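Local coordinates for protein putative L-alanine-DL-glutamate epimerase (Burkholderia xenovorans, PDB 3GO2) that binds magnesium and, as a member of the mandelate racemase/muconate lactonizing enzyme family, is probably a racemase or epimerase, at residues A[23-28]-A[92-97]; A[166-171]-A[175-180]; A[197-202]-A[230-235]. All coordinates share one frame; numbering follows the deposited sequence.

Contact 1: residues A[23-28]-A[92-97]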
ATOM      1  N   VAL A  23      -3.247   2.396  45.454  1.00 13.34           N
ATOM      2  CA  VAL A  23      -4.586   1.792  45.596  1.00 13.66           C
ATOM      3  C   VAL A  23      -4.493   0.682  46.644  1.00 13.56           C
ATOM      4  O   VAL A  23      -3.573  -0.132  46.623  1.00 14.73           O
ATOM      5  CB  VAL A  23      -5.125   1.197  44.287  1.00 13.72           C
ATOM      6  CG1 VAL A  23      -6.489   0.501  44.502  1.00 14.78           C
ATOM      7  CG2 VAL A  23      -5.251   2.302  43.231  1.00 14.55           C
ATOM      8  N   LYS A  24      -5.459   0.682  47.554  1.00 14.23           N
ATOM      9  CA  LYS A  24      -5.582  -0.314  48.618  1.00 14.20           C
ATOM     10  C   LYS A  24      -6.943  -0.965  48.498  1.00 13.89           C
ATOM     11  O   LYS A  24      -7.972  -0.308  48.678  1.00 14.63           O
ATOM     12  CB  LYS A  24      -5.472   0.351  49.990  1.00 14.87           C
ATOM     13  CG  LYS A  24      -5.553  -0.645  51.111  1.00 15.70           C
ATOM     14  CD  LYS A  24      -5.642   0.036  52.465  1.00 18.09           C
ATOM     15  CE  LYS A  24      -5.504  -0.960  53.562  1.00 19.96           C
ATOM     16  NZ  LYS A  24      -5.690  -0.273  54.900  1.00 21.75           N
ATOM     17  N   LEU A  25      -6.960  -2.246  48.181  1.00 13.71           N
ATOM     18  CA  LEU A  25      -8.192  -2.977  47.928  1.00 14.55           C
ATOM     19  C   LEU A  25      -8.314  -4.055  48.990  1.00 14.91           C
ATOM     20  O   LEU A  25      -7.384  -4.832  49.195  1.00 16.72           O
ATOM     21  CB  LEU A  25      -8.122  -3.605  46.525  1.00 14.65           C
ATOM     22  CG  LEU A  25      -9.300  -4.429  46.029  1.00 16.59           C
ATOM     23  CD1 LEU A  25      -9.287  -4.383  44.475  1.00 18.68           C
ATOM     24  CD2 LEU A  25      -9.313  -5.870  46.577  1.00 18.08           C
ATOM     25  N   THR A  26      -9.459  -4.120  49.667  1.00 15.42           N
ATOM     26  CA  THR A  26      -9.633  -5.094  50.756  1.00 15.57           C
ATOM     27  C   THR A  26     -10.753  -6.048  50.393  1.00 16.17           C
ATOM     28  O   THR A  26     -11.792  -5.615  49.885  1.00 17.37           O
ATOM     29  CB  THR A  26      -9.996  -4.358  52.105  1.00 16.30           C
ATOM     30  OG1 THR A  26      -8.978  -3.412  52.439  1.00 16.93           O
ATOM     31  CG2 THR A  26     -10.142  -5.363  53.271  1.00 14.79           C
ATOM     32  N   THR A  27     -10.556  -7.344  50.674  1.00 17.52           N
ATOM     33  CA  THR A  27     -11.577  -8.360  50.421  1.00 18.30           C
ATOM     34  C   THR A  27     -12.358  -8.701  51.705  1.00 19.99           C
ATOM     35  O   THR A  27     -11.950  -8.341  52.807  1.00 19.74           O
ATOM     36  CB  THR A  27     -10.953  -9.639  49.857  1.00 18.91           C
ATOM     37  OG1 THR A  27     -10.285 -10.363  50.891  1.00 17.59           O
ATOM     38  CG2 THR A  27      -9.919  -9.310  48.781  1.00 16.96           C
ATOM     39  N   ASP A  28     -13.448  -9.443  51.552  1.00 21.92           N
ATOM     40  CA  ASP A  28     -14.271  -9.844  52.696  1.00 23.69           C
ATOM     41  C   ASP A  28     -13.495 -10.697  53.703  1.00 24.87           C
ATOM     42  O   ASP A  28     -13.813 -10.679  54.905  1.00 24.99           O
ATOM     43  CB  ASP A  28     -15.515 -10.603  52.217  1.00 24.41           C
ATOM     44  CG  ASP A  28     -16.389 -11.064  53.362  1.00 27.14           C
ATOM     45  OD1 ASP A  28     -17.068 -10.216  53.972  1.00 32.12           O
ATOM     46  OD2 ASP A  28     -16.366 -12.278  53.665  1.00 31.19           O
ATOM     47  N   GLU A  92      -6.561  -2.705  38.396  1.00 12.68           N
ATOM     48  CA  GLU A  92      -6.161  -4.027  37.938  1.00 12.48           C
ATOM     49  C   GLU A  92      -4.998  -4.552  38.742  1.00 11.99           C
ATOM     50  O   GLU A  92      -4.985  -5.709  39.155  1.00 11.64           O
ATOM     51  CB  GLU A  92      -5.817  -3.999  36.441  1.00 12.29           C
ATOM     52  CG  GLU A  92      -5.281  -5.349  35.951  1.00 13.13           C
ATOM     53  CD  GLU A  92      -5.282  -5.466  34.459  1.00 14.43           C
ATOM     54  OE1 GLU A  92      -4.188  -5.439  33.853  1.00 13.48           O
ATOM     55  OE2 GLU A  92      -6.384  -5.607  33.912  1.00 14.57           O
ATOM     56  N   ASN A  93      -4.003  -3.706  38.960  1.00 12.18           N
ATOM     57  CA  ASN A  93      -2.826  -4.146  39.645  1.00 11.96           C
ATOM     58  C   ASN A  93      -3.095  -4.456  41.120  1.00 12.32           C
ATOM     59  O   ASN A  93      -2.483  -5.351  41.664  1.00 13.18           O
ATOM     60  CB  ASN A  93      -1.679  -3.173  39.442  1.00 12.38           C
ATOM     61  CG  ASN A  93      -1.088  -3.286  38.079  1.00 12.54           C
ATOM     62  OD1 ASN A  93      -1.189  -4.348  37.439  1.00 13.84           O
ATOM     63  ND2 ASN A  93      -0.415  -2.224  37.631  1.00 13.60           N
ATOM     64  N   ALA A  94      -4.055  -3.770  41.735  1.00 13.01           N
ATOM     65  CA  ALA A  94      -4.432  -4.077  43.121  1.00 12.78           C
ATOM     66  C   ALA A  94      -5.245  -5.364  43.167  1.00 13.10           C
ATOM     67  O   ALA A  94      -5.074  -6.169  44.076  1.00 13.23           O
ATOM     68  CB  ALA A  94      -5.217  -2.898  43.753  1.00 13.20           C
ATOM     69  N   LEU A  95      -6.088  -5.575  42.150  1.00 12.80           N
ATOM     70  CA  LEU A  95      -6.858  -6.831  42.026  1.00 12.20           C
ATOM     71  C   LEU A  95      -5.901  -8.015  41.888  1.00 12.25           C
ATOM     72  O   LEU A  95      -6.093  -9.063  42.518  1.00 13.12           O
ATOM     73  CB  LEU A  95      -7.823  -6.762  40.848  1.00 11.84           C
ATOM     74  CG  LEU A  95      -9.133  -6.009  41.012  1.00 11.99           C
ATOM     75  CD1 LEU A  95      -9.832  -5.756  39.681  1.00 12.18           C
ATOM     76  CD2 LEU A  95     -10.055  -6.814  41.925  1.00 12.78           C
ATOM     77  N   LEU A  96      -4.868  -7.870  41.065  1.00 12.43           N
ATOM     78  CA  LEU A  96      -3.934  -8.982  40.873  1.00 13.02           C
ATOM     79  C   LEU A  96      -3.217  -9.320  42.174  1.00 12.71           C
ATOM     80  O   LEU A  96      -3.086 -10.495  42.533  1.00 13.41           O
ATOM     81  CB  LEU A  96      -2.920  -8.659  39.782  1.00 12.99           C
ATOM     82  CG  LEU A  96      -3.457  -8.619  38.357  1.00 13.35           C
ATOM     83  CD1 LEU A  96      -2.396  -7.960  37.459  1.00 14.94           C
ATOM     84  CD2 LEU A  96      -3.844 -10.035  37.848  1.00 14.18           C
ATOM     85  N   ASP A  97      -2.759  -8.297  42.888  1.00 12.97           N
ATOM     86  CA  ASP A  97      -2.092  -8.515  44.169  1.00 12.74           C
ATOM     87  C   ASP A  97      -3.015  -9.305  45.124  1.00 13.06           C
ATOM     88  O   ASP A  97      -2.602 -10.278  45.804  1.00 13.65           O
ATOM     89  CB  ASP A  97      -1.725  -7.184  44.804  1.00 12.35           C
ATOM     90  CG  ASP A  97      -0.758  -7.327  45.959  1.00 14.05           C
ATOM     91  OD1 ASP A  97       0.124  -8.217  45.909  1.00 14.06           O
ATOM     92  OD2 ASP A  97      -0.877  -6.525  46.923  1.00 15.30           O
TER
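The methyl group of Ala94 enters the shallow hollow between the side chains of Val23 and Leu25, where helix 82-103 packs on the central strand, 19-27, of the three-stranded antiparallel sheet in the enolase-type N-terminal domain. Val23 and Leu25 project from the same face of the strand, two residues apart, and form the two rims of that hollow. On the Val23 side, CG1 is the closest bump, 3.7 Å from Ala94 CB; it stands anti to the backbone N (chi1 177°), a setting that carries this methyl out to the helix. On the other side the CB of Leu25 lies 4.1 Å from Ala94 CB. Because alanine offers so small a knob, the backbones come close, with the CA atoms of Leu25 and Ala94 6.2 Å apart, and the short axes approach to 8.2 Å at an angle of 43°. Leu95 leaves the helix pointing away from the strand, but its branched end swings back to meet Leu25. Strands 5-14 and 32-37 flank the central strand, Val62 covers Leu25 and Leu95, and all four touching residues are buried. No hydrogen bond joins the two segments; beyond Ala94, Leu25 CD1 lies 3.6 Å from Leu95 CD2.

Contact 2: residues A[166-171]-A[175-180]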
ATOM      1  N   ILE A 166      18.684  14.766  28.153  1.00 16.22           N
ATOM      2  CA  ILE A 166      19.349  15.863  27.439  1.00 15.75           C
ATOM      3  C   ILE A 166      19.709  16.983  28.421  1.00 16.15           C
ATOM      4  O   ILE A 166      18.826  17.516  29.119  1.00 15.37           O
ATOM      5  CB  ILE A 166      18.473  16.463  26.317  1.00 15.98           C
ATOM      6  CG1 ILE A 166      17.831  15.364  25.461  1.00 17.33           C
ATOM      7  CG2 ILE A 166      19.317  17.442  25.432  1.00 16.76           C
ATOM      8  CD1 ILE A 166      16.780  15.888  24.477  1.00 16.32           C
ATOM      9  N   PHE A 167      21.000  17.346  28.428  1.00 16.30           N
ATOM     10  CA  PHE A 167      21.523  18.350  29.338  1.00 17.42           C
ATOM     11  C   PHE A 167      22.374  19.387  28.645  1.00 18.04           C
ATOM     12  O   PHE A 167      23.185  19.064  27.773  1.00 18.42           O
ATOM     13  CB  PHE A 167      22.324  17.700  30.471  1.00 17.91           C
ATOM     14  CG  PHE A 167      21.467  16.952  31.407  1.00 16.87           C
ATOM     15  CD1 PHE A 167      20.761  17.629  32.391  1.00 18.81           C
ATOM     16  CD2 PHE A 167      21.266  15.591  31.256  1.00 19.34           C
ATOM     17  CE1 PHE A 167      19.917  16.935  33.216  1.00 19.13           C
ATOM     18  CE2 PHE A 167      20.409  14.917  32.100  1.00 18.41           C
ATOM     19  CZ  PHE A 167      19.752  15.605  33.066  1.00 16.05           C
ATOM     20  N   ILE A 168      22.159  20.630  29.089  1.00 18.48           N
ATOM     21  CA  ILE A 168      22.893  21.792  28.622  1.00 19.01           C
ATOM     22  C   ILE A 168      23.923  22.190  29.685  1.00 19.12           C
ATOM     23  O   ILE A 168      23.558  22.589  30.813  1.00 18.86           O
ATOM     24  CB  ILE A 168      21.962  22.983  28.386  1.00 19.21           C
ATOM     25  CG1 ILE A 168      20.774  22.587  27.493  1.00 18.19           C
ATOM     26  CG2 ILE A 168      22.790  24.201  27.827  1.00 19.41           C
ATOM     27  CD1 ILE A 168      21.155  21.990  26.142  1.00 20.90           C
ATOM     28  N   HIS A 169      25.184  22.098  29.291  1.00 20.14           N
ATOM     29  CA  HIS A 169      26.347  22.281  30.178  1.00 21.22           C
ATOM     30  C   HIS A 169      27.052  23.623  29.984  1.00 22.74           C
ATOM     31  O   HIS A 169      27.688  24.123  30.915  1.00 22.90           O
ATOM     32  CB  HIS A 169      27.379  21.169  29.939  1.00 21.12           C
ATOM     33  CG  HIS A 169      27.006  19.844  30.534  1.00 20.31           C
ATOM     34  ND1 HIS A 169      27.353  19.479  31.816  1.00 19.51           N
ATOM     35  CD2 HIS A 169      26.317  18.799  30.018  1.00 20.15           C
ATOM     36  CE1 HIS A 169      26.892  18.259  32.062  1.00 21.72           C
ATOM     37  NE2 HIS A 169      26.259  17.826  30.984  1.00 18.69           N
ATOM     38  N   ASP A 170      26.938  24.217  28.807  1.00 24.31           N
ATOM     39  CA  ASP A 170      27.794  25.362  28.454  1.00 26.64           C
ATOM     40  C   ASP A 170      27.052  26.691  28.362  1.00 28.08           C
ATOM     41  O   ASP A 170      27.539  27.633  27.711  1.00 29.57           O
ATOM     42  CB  ASP A 170      28.573  25.075  27.163  1.00 26.48           C
ATOM     43  CG  ASP A 170      27.693  25.064  25.923  1.00 27.59           C
ATOM     44  OD1 ASP A 170      26.458  25.272  26.035  1.00 27.33           O
ATOM     45  OD2 ASP A 170      28.270  24.840  24.838  1.00 31.80           O
ATOM     46  N   ASP A 171      25.900  26.783  29.021  1.00 29.15           N
ATOM     47  CA  ASP A 171      25.125  28.006  29.047  1.00 30.70           C
ATOM     48  C   ASP A 171      24.597  28.225  30.451  1.00 30.40           C
ATOM     49  O   ASP A 171      23.402  28.127  30.718  1.00 30.63           O
ATOM     50  CB  ASP A 171      23.982  27.959  28.033  1.00 31.52           C
ATOM     51  CG  ASP A 171      23.207  29.260  27.980  1.00 34.70           C
ATOM     52  OD1 ASP A 171      23.854  30.324  28.054  1.00 39.14           O
ATOM     53  OD2 ASP A 171      21.963  29.213  27.902  1.00 37.88           O
ATOM     54  N   HIS A 175      21.664  22.320  33.350  1.00 22.24           N
ATOM     55  CA  HIS A 175      20.210  22.216  33.403  1.00 21.38           C
ATOM     56  C   HIS A 175      19.695  21.323  32.282  1.00 20.56           C
ATOM     57  O   HIS A 175      20.356  21.141  31.264  1.00 19.71           O
ATOM     58  CB  HIS A 175      19.566  23.601  33.300  1.00 21.41           C
ATOM     59  CG  HIS A 175      19.998  24.390  32.103  1.00 23.07           C
ATOM     60  ND1 HIS A 175      19.208  24.547  30.981  1.00 26.33           N
ATOM     61  CD2 HIS A 175      21.124  25.098  31.868  1.00 22.57           C
ATOM     62  CE1 HIS A 175      19.846  25.302  30.102  1.00 24.54           C
ATOM     63  NE2 HIS A 175      21.016  25.636  30.612  1.00 28.07           N
ATOM     64  N   ALA A 176      18.531  20.744  32.528  1.00 20.60           N
ATOM     65  CA  ALA A 176      17.924  19.797  31.603  1.00 19.47           C
ATOM     66  C   ALA A 176      17.285  20.560  30.479  1.00 18.58           C
ATOM     67  O   ALA A 176      16.898  21.713  30.635  1.00 19.40           O
ATOM     68  CB  ALA A 176      16.894  18.931  32.304  1.00 20.31           C
ATOM     69  N   TRP A 177      17.185  19.892  29.349  1.00 17.89           N
ATOM     70  CA  TRP A 177      16.550  20.405  28.150  1.00 16.81           C
ATOM     71  C   TRP A 177      15.338  19.518  27.917  1.00 16.50           C
ATOM     72  O   TRP A 177      15.480  18.380  27.442  1.00 15.97           O
ATOM     73  CB  TRP A 177      17.513  20.355  26.958  1.00 17.37           C
ATOM     74  CG  TRP A 177      16.922  20.913  25.657  1.00 17.28           C
ATOM     75  CD1 TRP A 177      16.515  20.192  24.540  1.00 17.93           C
ATOM     76  CD2 TRP A 177      16.666  22.279  25.361  1.00 20.46           C
ATOM     77  NE1 TRP A 177      16.037  21.049  23.596  1.00 22.67           N
ATOM     78  CE2 TRP A 177      16.110  22.329  24.062  1.00 20.77           C
ATOM     79  CE3 TRP A 177      16.815  23.463  26.075  1.00 23.86           C
ATOM     80  CZ2 TRP A 177      15.725  23.521  23.458  1.00 23.68           C
ATOM     81  CZ3 TRP A 177      16.440  24.660  25.470  1.00 26.23           C
ATOM     82  CH2 TRP A 177      15.896  24.674  24.170  1.00 26.14           C
ATOM     83  N   ARG A 178      14.153  20.043  28.248  1.00 15.60           N
ATOM     84  CA  ARG A 178      12.892  19.282  28.219  1.00 16.30           C
ATOM     85  C   ARG A 178      11.769  20.117  27.593  1.00 15.20           C
ATOM     86  O   ARG A 178      10.653  20.200  28.134  1.00 16.18           O
ATOM     87  CB  ARG A 178      12.467  18.856  29.625  1.00 18.02           C
ATOM     88  CG  ARG A 178      13.490  18.026  30.372  1.00 21.32           C
ATOM     89  CD  ARG A 178      13.239  18.072  31.844  1.00 26.98           C
ATOM     90  NE  ARG A 178      11.901  17.595  32.117  1.00 31.12           N
ATOM     91  CZ  ARG A 178      11.131  17.998  33.118  1.00 35.05           C
ATOM     92  NH1 ARG A 178       9.901  17.489  33.233  1.00 37.90           N
ATOM     93  NH2 ARG A 178      11.562  18.897  34.001  1.00 36.64           N
ATOM     94  N   PRO A 179      12.045  20.721  26.422  1.00 13.84           N
ATOM     95  CA  PRO A 179      11.010  21.563  25.806  1.00 13.11           C
ATOM     96  C   PRO A 179       9.695  20.816  25.508  1.00 13.68           C
ATOM     97  O   PRO A 179       8.621  21.423  25.481  1.00 12.78           O
ATOM     98  CB  PRO A 179      11.673  22.039  24.507  1.00 13.33           C
ATOM     99  CG  PRO A 179      12.609  20.971  24.158  1.00 14.05           C
ATOM    100  CD  PRO A 179      13.171  20.504  25.512  1.00 14.03           C
ATOM    101  N   GLY A 180       9.755  19.521  25.255  1.00 13.94           N
ATOM    102  CA  GLY A 180       8.521  18.772  25.029  1.00 13.91           C
ATOM    103  C   GLY A 180       7.575  18.792  26.214  1.00 13.75           C
ATOM    104  O   GLY A 180       6.364  18.593  26.049  1.00 14.06           O
TER
HETATM  105  O   HOH W   1      15.869  15.803  28.512  1.00 17.72           O
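Ile168 and His175 pair in the antiparallel beta hairpin formed where strand 175-176 folds back on the end of barrel strand 161-168. Their hydrogen-bonded pair is closed by Ile168 N to His175 O at 2.9 Å, almost straight at 170°, and by the longer return bond from His175 N to Ile168 O, 3.2 Å. One step on, Phe167 faces Ala176 in a non-hydrogen-bonded pair, its CE1 3.7 Å from Ala176 CB; beyond it, Trp177 N donates to Ile166 O, approaching from above the carbonyl plane.

The tight part is made by buried Ile166, Ile168 and Trp177, with the partly exposed His175 ring laid over Ile168. Trp177 CB fits between Ile166 CG2, at 3.8 Å, and Ile168 CG1, while the indole ring leads away from the hairpin. With chi1 at 54°, CG of His175 sits between its backbone N and carbonyl carbon, which folds the imidazole back across the strand so that Ile168 CB lies over one ring face, a CH-pi contact of 3.8 Å to the centroid. A water accepts from Ile166 N and donates to Trp177 O.

Toward exposed Asp171 the contact loosens: the ring edge reaches Asp171 O through a weak bond from His175 NE2 (3.5 Å). Ligand-binding Arg178 follows Trp177. Three backbone bonds and apolar contacts thus fix the hairpin, and the weak imidazole bond probably adds little.

Contact 3: residues A[197-202]-A[230-235]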
ATOM      1  N   ARG A 197      25.799  20.014  20.463  1.00 17.72           N
ATOM      2  CA  ARG A 197      27.129  19.978  21.085  1.00 18.35           C
ATOM      3  C   ARG A 197      27.074  19.622  22.580  1.00 18.10           C
ATOM      4  O   ARG A 197      27.993  18.983  23.103  1.00 18.78           O
ATOM      5  CB  ARG A 197      27.856  21.305  20.892  1.00 19.42           C
ATOM      6  CG  ARG A 197      27.334  22.431  21.644  1.00 23.00           C
ATOM      7  CD  ARG A 197      28.211  23.674  21.439  1.00 29.70           C
ATOM      8  NE  ARG A 197      27.653  24.756  22.223  1.00 30.47           N
ATOM      9  CZ  ARG A 197      26.969  25.791  21.753  1.00 32.71           C
ATOM     10  NH1 ARG A 197      26.786  25.977  20.449  1.00 32.80           N
ATOM     11  NH2 ARG A 197      26.498  26.679  22.612  1.00 35.96           N
ATOM     12  N   ASN A 198      25.994  19.990  23.252  1.00 17.65           N
ATOM     13  CA  ASN A 198      25.832  19.639  24.663  1.00 18.37           C
ATOM     14  C   ASN A 198      25.502  18.158  24.857  1.00 18.29           C
ATOM     15  O   ASN A 198      26.041  17.522  25.752  1.00 17.46           O
ATOM     16  CB  ASN A 198      24.809  20.547  25.317  1.00 18.76           C
ATOM     17  CG  ASN A 198      25.420  21.854  25.706  1.00 21.31           C
ATOM     18  OD1 ASN A 198      26.183  21.915  26.692  1.00 21.34           O
ATOM     19  ND2 ASN A 198      25.178  22.898  24.894  1.00 20.02           N
ATOM     20  N   LEU A 199      24.645  17.603  23.993  1.00 18.46           N
ATOM     21  CA  LEU A 199      24.449  16.144  23.951  1.00 18.61           C
ATOM     22  C   LEU A 199      25.760  15.414  23.782  1.00 18.77           C
ATOM     23  O   LEU A 199      26.044  14.450  24.490  1.00 18.09           O
ATOM     24  CB  LEU A 199      23.543  15.714  22.788  1.00 19.14           C
ATOM     25  CG  LEU A 199      22.072  15.631  23.067  1.00 21.24           C
ATOM     26  CD1 LEU A 199      21.280  15.504  21.746  1.00 21.78           C
ATOM     27  CD2 LEU A 199      21.808  14.469  24.069  1.00 22.29           C
ATOM     28  N   ARG A 200      26.550  15.837  22.806  1.00 18.59           N
ATOM     29  CA  ARG A 200      27.839  15.207  22.578  1.00 19.66           C
ATOM     30  C   ARG A 200      28.769  15.313  23.818  1.00 18.98           C
ATOM     31  O   ARG A 200      29.357  14.304  24.245  1.00 17.33           O
ATOM     32  CB  ARG A 200      28.535  15.820  21.368  1.00 19.86           C
ATOM     33  CG  ARG A 200      29.940  15.287  21.221  1.00 23.74           C
ATOM     34  CD  ARG A 200      30.672  15.867  20.043  1.00 28.61           C
ATOM     35  NE  ARG A 200      30.204  15.356  18.759  1.00 32.35           N
ATOM     36  CZ  ARG A 200      30.214  14.083  18.367  1.00 34.95           C
ATOM     37  NH1 ARG A 200      30.653  13.098  19.150  1.00 38.23           N
ATOM     38  NH2 ARG A 200      29.772  13.791  17.150  1.00 38.01           N
ATOM     39  N   ALA A 201      28.910  16.518  24.362  1.00 18.79           N
ATOM     40  CA  ALA A 201      29.808  16.724  25.517  1.00 18.92           C
ATOM     41  C   ALA A 201      29.391  15.836  26.697  1.00 18.58           C
ATOM     42  O   ALA A 201      30.239  15.183  27.326  1.00 18.34           O
ATOM     43  CB  ALA A 201      29.847  18.209  25.931  1.00 19.23           C
ATOM     44  N   HIS A 202      28.084  15.839  26.995  1.00 17.59           N
ATOM     45  CA  HIS A 202      27.520  15.020  28.075  1.00 17.47           C
ATOM     46  C   HIS A 202      27.760  13.532  27.901  1.00 17.15           C
ATOM     47  O   HIS A 202      28.238  12.848  28.815  1.00 16.11           O
ATOM     48  CB  HIS A 202      26.024  15.312  28.198  1.00 17.36           C
ATOM     49  CG  HIS A 202      25.345  14.578  29.307  1.00 16.37           C
ATOM     50  ND1 HIS A 202      25.131  15.135  30.551  1.00 16.73           N
ATOM     51  CD2 HIS A 202      24.773  13.348  29.339  1.00 17.19           C
ATOM     52  CE1 HIS A 202      24.498  14.255  31.315  1.00 16.35           C
ATOM     53  NE2 HIS A 202      24.275  13.164  30.605  1.00 16.71           N
ATOM     54  N   LEU A 230      16.354  13.278  13.705  1.00 13.03           N
ATOM     55  CA  LEU A 230      17.325  12.906  12.666  1.00 13.70           C
ATOM     56  C   LEU A 230      18.632  13.672  12.857  1.00 13.67           C
ATOM     57  O   LEU A 230      19.718  13.096  12.749  1.00 13.80           O
ATOM     58  CB  LEU A 230      16.757  13.157  11.279  1.00 13.48           C
ATOM     59  CG  LEU A 230      15.595  12.252  10.811  1.00 13.42           C
ATOM     60  CD1 LEU A 230      14.710  12.914   9.693  1.00 13.79           C
ATOM     61  CD2 LEU A 230      16.131  10.894  10.355  1.00 15.08           C
ATOM     62  N   LYS A 231      18.528  14.951  13.197  1.00 14.59           N
ATOM     63  CA  LYS A 231      19.727  15.760  13.415  1.00 14.24           C
ATOM     64  C   LYS A 231      20.550  15.173  14.581  1.00 14.32           C
ATOM     65  O   LYS A 231      21.793  15.099  14.522  1.00 15.37           O
ATOM     66  CB  LYS A 231      19.367  17.212  13.678  1.00 14.48           C
ATOM     67  CG  LYS A 231      18.897  17.912  12.405  1.00 14.56           C
ATOM     68  CD  LYS A 231      18.215  19.227  12.666  1.00 16.52           C
ATOM     69  CE  LYS A 231      19.138  20.276  13.218  1.00 20.12           C
ATOM     70  NZ  LYS A 231      19.847  21.041  12.185  1.00 22.06           N
ATOM     71  N   ILE A 232      19.853  14.742  15.624  1.00 13.72           N
ATOM     72  CA  ILE A 232      20.503  14.156  16.797  1.00 13.73           C
ATOM     73  C   ILE A 232      21.162  12.851  16.436  1.00 14.71           C
ATOM     74  O   ILE A 232      22.338  12.637  16.757  1.00 15.56           O
ATOM     75  CB  ILE A 232      19.528  13.980  17.977  1.00 14.03           C
ATOM     76  CG1 ILE A 232      19.136  15.358  18.537  1.00 13.66           C
ATOM     77  CG2 ILE A 232      20.167  13.046  19.050  1.00 13.62           C
ATOM     78  CD1 ILE A 232      17.884  15.338  19.458  1.00 13.46           C
ATOM     79  N   LEU A 233      20.449  11.989  15.715  1.00 14.91           N
ATOM     80  CA  LEU A 233      21.016  10.705  15.293  1.00 14.97           C
ATOM     81  C   LEU A 233      22.236  10.861  14.380  1.00 16.40           C
ATOM     82  O   LEU A 233      23.184  10.089  14.477  1.00 16.74           O
ATOM     83  CB  LEU A 233      19.952   9.847  14.600  1.00 15.96           C
ATOM     84  CG  LEU A 233      18.783   9.444  15.495  1.00 16.56           C
ATOM     85  CD1 LEU A 233      17.702   8.780  14.621  1.00 18.76           C
ATOM     86  CD2 LEU A 233      19.211   8.499  16.634  1.00 19.42           C
ATOM     87  N   ARG A 234      22.224  11.854  13.493  1.00 16.59           N
ATOM     88  CA  ARG A 234      23.394  12.142  12.652  1.00 17.54           C
ATOM     89  C   ARG A 234      24.584  12.636  13.454  1.00 17.76           C
ATOM     90  O   ARG A 234      25.733  12.223  13.202  1.00 18.78           O
ATOM     91  CB  ARG A 234      23.055  13.191  11.605  1.00 17.66           C
ATOM     92  CG  ARG A 234      22.106  12.736  10.570  1.00 18.72           C
ATOM     93  CD  ARG A 234      21.511  13.920   9.827  1.00 18.95           C
ATOM     94  NE  ARG A 234      20.427  13.447   8.992  1.00 19.76           N
ATOM     95  CZ  ARG A 234      19.347  14.156   8.626  1.00 17.11           C
ATOM     96  NH1 ARG A 234      19.182  15.413   9.017  1.00 17.44           N
ATOM     97  NH2 ARG A 234      18.412  13.556   7.888  1.00 17.44           N
ATOM     98  N   GLU A 235      24.344  13.546  14.387  1.00 17.67           N
ATOM     99  CA  GLU A 235      25.397  14.006  15.280  1.00 17.53           C
ATOM    100  C   GLU A 235      26.056  12.841  16.024  1.00 16.97           C
ATOM    101  O   GLU A 235      27.290  12.799  16.185  1.00 15.96           O
ATOM    102  CB  GLU A 235      24.838  15.010  16.278  1.00 17.79           C
ATOM    103  CG  GLU A 235      25.831  15.471  17.349  1.00 20.52           C
ATOM    104  CD  GLU A 235      26.952  16.366  16.824  1.00 26.76           C
ATOM    105  OE1 GLU A 235      26.683  17.210  15.959  1.00 28.17           O
ATOM    106  OE2 GLU A 235      28.098  16.247  17.315  1.00 28.32           O
TER
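Arg200 and Glu235 meet at about a right angle across the partly exposed side of two neighbouring helices, 193-210 and 226-235, of the enolase-type barrel domain. A single carboxylate oxygen does the work: Glu235 OE2 receives Arg200 NE at 2.7 Å in a salt bridge and also takes a weak bond from Arg200 NH2 at 3.0 Å. The guanidinium therefore presents the edge carrying NE and NH2, but its plane is turned 68° from that of the carboxylate, and OE2 lies 29° out of the guanidinium plane. This is a forked grip on one oxygen, and both hydrogen bonds are bent, that from NE to 132°. Both side chains bend to reach it: Arg200 turns at chi3, and Glu235 at chi2.

On the buried side, Leu199 crosses Ile232 at about a right angle as well. The Leu199 methyl CD1 comes against the branch of isoleucine, 3.8 Å from Ile232 CG2 and 3.9 Å from Ile232 CG1. Leu196 extends this apolar patch along helix 193-210, and Leu199 also rests on Ile166 of the barrel strand beneath.

Glu204, on the same helix as Arg200, forms a salt bridge with Arg200 NH1. The arginine thus has two carboxylate partners, which likely favour its positive charge; the one from Glu235 ties the two helices together electrostatically over their apolar contact.

Overall arrangement
Along the chain the three contacts follow in series. Contact 1 belongs to the N-terminal domain, whereas contacts 2 and 3 lie in the barrel domain on the opposite side of the chain's centre, their centres about 40 and 45 Å from that of contact 1. Contacts 2 and 3 are neighbours, with centres about 12 Å apart, and they touch directly: Asp170 forms a salt bridge with Arg197, and Asn198 OD1 probably accepts a hydrogen bond from His169 N. Helix 193-210, which follows the hairpin in sequence, thus packs on both that hairpin and helix 226-235. Segment 175-180 includes Arg178, a fumarate and 2-oxoglutarate binding residue, so the helices of contact 3 back the hairpin that leads to it.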